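Local atomic coordinates of aminoacyl carrier protein (Agrobacterium tumefaciens, PDB entry 4H2W), a protein that carries alanine, glycine or serine as a thioester on its 4'-phosphopantetheine arm after a partner ligase has loaded it. Residues Thr24-Leu29 against Ala84-Ile89. Sequence-based numbering, arbitrary orientation.
Sequences TIREIL and ASIKAI
Arg26 NH2 is gripped by two groups, a salt bridge to Asp44 OD1 and a hydrogen bond to the carbonyl O of Ile42, while NE of the same guanidinium bonds Asn22 OD1. These ties fix the rotation of the flat group, and Ile86 presses its terminal methyl onto one face: Ile86 CD1 stands 3.5 Å from Arg26 CZ, above the centre of the plane. Arginine suits this place because its extended chain lies roughly perpendicular to the Ile86 side chain and its guanidinium, with no N-H pointing out of the plane, can take a methyl against its face while the N-H groups bond around the rim. Asp44 is also joined by a backbone hydrogen bond to Lys87, so the residue that pairs with Arg26 is tied to the start of helix 86-94 as well.

Carrier proteins of this family are small helical bundles, and here the first and last of the chain's helices, 21-32 and 86-94, meet close to the centre of the fold. Their closest CA atoms are those of Ile25 and Ile86, 7.1 Å apart. Branched at CB, isoleucine sends two arms in different directions: the CG2 methyl of Ile86 meets Ile25 CG2 (4.2 Å), whereas its CG1 methylene lies 4.1 Å from Leu29 CD2. With CG1 of Ile89 beside the backbone N (chi1 -63°), CG2 is left anti to that N, and this methyl comes to 3.7 Å from Ile25 CD1, the two side chains running antiparallel alongside one another. Leu29 branches one carbon later, at CG, which sets its two methyls as a pair at the end of the side chain; it also touches Leu61 of helix 55-68 and Leu48 of helix 48-51, so the core continues into both.

Helix 86-94 starts beside this core with Ser85 as its N-cap. The short serine side chain folds back with chi1 71°, and Ser85 OG accepts from Ala88 N at 2.9 Å, satisfying an amide of the first turn.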
loop_
_atom_site.group_PDB
_atom_site.type_symbol
_atom_site.label_atom_id
_atom_site.label_comp_id
_atom_site.label_asym_id
_atom_site.label_seq_id
_atom_site.Cartn_x
_atom_site.Cartn_y
_atom_site.Cartn_z
ATOM N N THR C 24 -1.182 -5.067 48.945
ATOM C CA THR C 24 -1.913 -4.574 47.784
ATOM C C THR C 24 -1.036 -4.736 46.546
ATOM O O THR C 24 -1.453 -5.339 45.558
ATOM C CB THR C 24 -2.327 -3.094 47.938
ATOM O OG1 THR C 24 -1.158 -2.271 48.006
ATOM C CG2 THR C 24 -3.153 -2.883 49.202
ATOM N N ILE C 25 0.195 -4.230 46.631
ATOM C CA ILE C 25 1.161 -4.332 45.537
ATOM C C ILE C 25 1.342 -5.767 45.080
ATOM O O ILE C 25 1.350 -6.054 43.884
ATOM C CB ILE C 25 2.527 -3.757 45.939
ATOM C CG1 ILE C 25 2.432 -2.243 46.086
ATOM C CG2 ILE C 25 3.574 -4.104 44.907
ATOM C CD1 ILE C 25 3.659 -1.632 46.689
ATOM N N ARG C 26 1.448 -6.674 46.043
ATOM C CA ARG C 26 1.633 -8.090 45.740
ATOM C C ARG C 26 0.450 -8.701 44.993
ATOM O O ARG C 26 0.627 -9.579 44.144
ATOM C CB ARG C 26 1.920 -8.865 47.027
ATOM C CG ARG C 26 3.258 -8.502 47.650
ATOM C CD ARG C 26 3.513 -9.243 48.950
ATOM N NE ARG C 26 4.937 -9.227 49.273
ATOM C CZ ARG C 26 5.790 -10.165 48.879
ATOM N NH1 ARG C 26 5.356 -11.198 48.166
ATOM N NH2 ARG C 26 7.075 -10.076 49.201
ATOM N N GLU C 27 -0.756 -8.239 45.313
ATOM C CA GLU C 27 -1.958 -8.719 44.636
ATOM C C GLU C 27 -1.977 -8.265 43.176
ATOM O O GLU C 27 -2.326 -9.034 42.280
ATOM C CB GLU C 27 -3.222 -8.238 45.362
ATOM C CG GLU C 27 -4.530 -8.556 44.632
ATOM C CD GLU C 27 -4.740 -10.043 44.365
ATOM O OE1 GLU C 27 -4.347 -10.879 45.216
ATOM O OE2 GLU C 27 -5.310 -10.373 43.298
ATOM N N ILE C 28 -1.599 -7.010 42.951
ATOM C CA ILE C 28 -1.527 -6.449 41.605
ATOM C C ILE C 28 -0.489 -7.177 40.760
ATOM O O ILE C 28 -0.705 -7.435 39.574
ATOM C CB ILE C 28 -1.170 -4.972 41.657
ATOM C CG1 ILE C 28 -2.159 -4.231 42.551
ATOM C CG2 ILE C 28 -1.155 -4.386 40.264
ATOM C CD1 ILE C 28 -1.646 -2.904 43.046
ATOM N N LEU C 29 0.635 -7.514 41.381
ATOM C CA LEU C 29 1.680 -8.273 40.710
ATOM C C LEU C 29 1.154 -9.649 40.319
ATOM O O LEU C 29 1.630 -10.265 39.363
ATOM C CB LEU C 29 2.905 -8.398 41.615
ATOM C CG LEU C 29 4.138 -9.063 41.005
ATOM C CD1 LEU C 29 4.547 -8.359 39.712
ATOM C CD2 LEU C 29 5.280 -9.064 42.008
ATOM N N ALA C 84 11.707 -2.734 39.717
ATOM C CA ALA C 84 12.688 -3.811 39.794
ATOM C C ALA C 84 12.318 -4.817 40.876
ATOM O O ALA C 84 12.596 -6.010 40.756
ATOM C CB ALA C 84 14.069 -3.239 40.059
ATOM N N SER C 85 11.685 -4.324 41.933
ATOM C CA SER C 85 11.314 -5.167 43.057
ATOM C C SER C 85 10.098 -4.594 43.772
ATOM O O SER C 85 9.804 -3.398 43.670
ATOM C CB SER C 85 12.483 -5.285 44.041
ATOM O OG SER C 85 12.687 -4.062 44.731
ATOM N N ILE C 86 9.403 -5.458 44.505
ATOM C CA ILE C 86 8.264 -5.058 45.325
ATOM C C ILE C 86 8.636 -3.894 46.242
ATOM O O ILE C 86 7.888 -2.917 46.369
ATOM C CB ILE C 86 7.765 -6.257 46.154
ATOM C CG1 ILE C 86 7.276 -7.362 45.217
ATOM C CG2 ILE C 86 6.677 -5.833 47.131
ATOM C CD1 ILE C 86 6.992 -8.662 45.900
ATOM N N LYS C 87 9.813 -3.999 46.855
ATOM C CA LYS C 87 10.322 -2.961 47.744
ATOM C C LYS C 87 10.568 -1.660 46.981
ATOM O O LYS C 87 10.231 -0.570 47.458
ATOM C CB LYS C 87 11.610 -3.437 48.425
ATOM C CG LYS C 87 12.256 -2.396 49.322
ATOM N N ALA C 88 11.165 -1.780 45.798
ATOM C CA ALA C 88 11.366 -0.627 44.926
ATOM C C ALA C 88 10.020 0.004 44.588
ATOM O O ALA C 88 9.863 1.224 44.643
ATOM C CB ALA C 88 12.096 -1.040 43.656
ATOM N N ILE C 89 9.047 -0.838 44.254
ATOM C CA ILE C 89 7.686 -0.363 43.999
ATOM C C ILE C 89 7.094 0.307 45.237
ATOM O O ILE C 89 6.594 1.435 45.166
ATOM C CB ILE C 89 6.755 -1.504 43.569
ATOM C CG1 ILE C 89 7.224 -2.109 42.249
ATOM C CG2 ILE C 89 5.330 -0.995 43.429
ATOM C CD1 ILE C 89 6.517 -3.389 41.881
#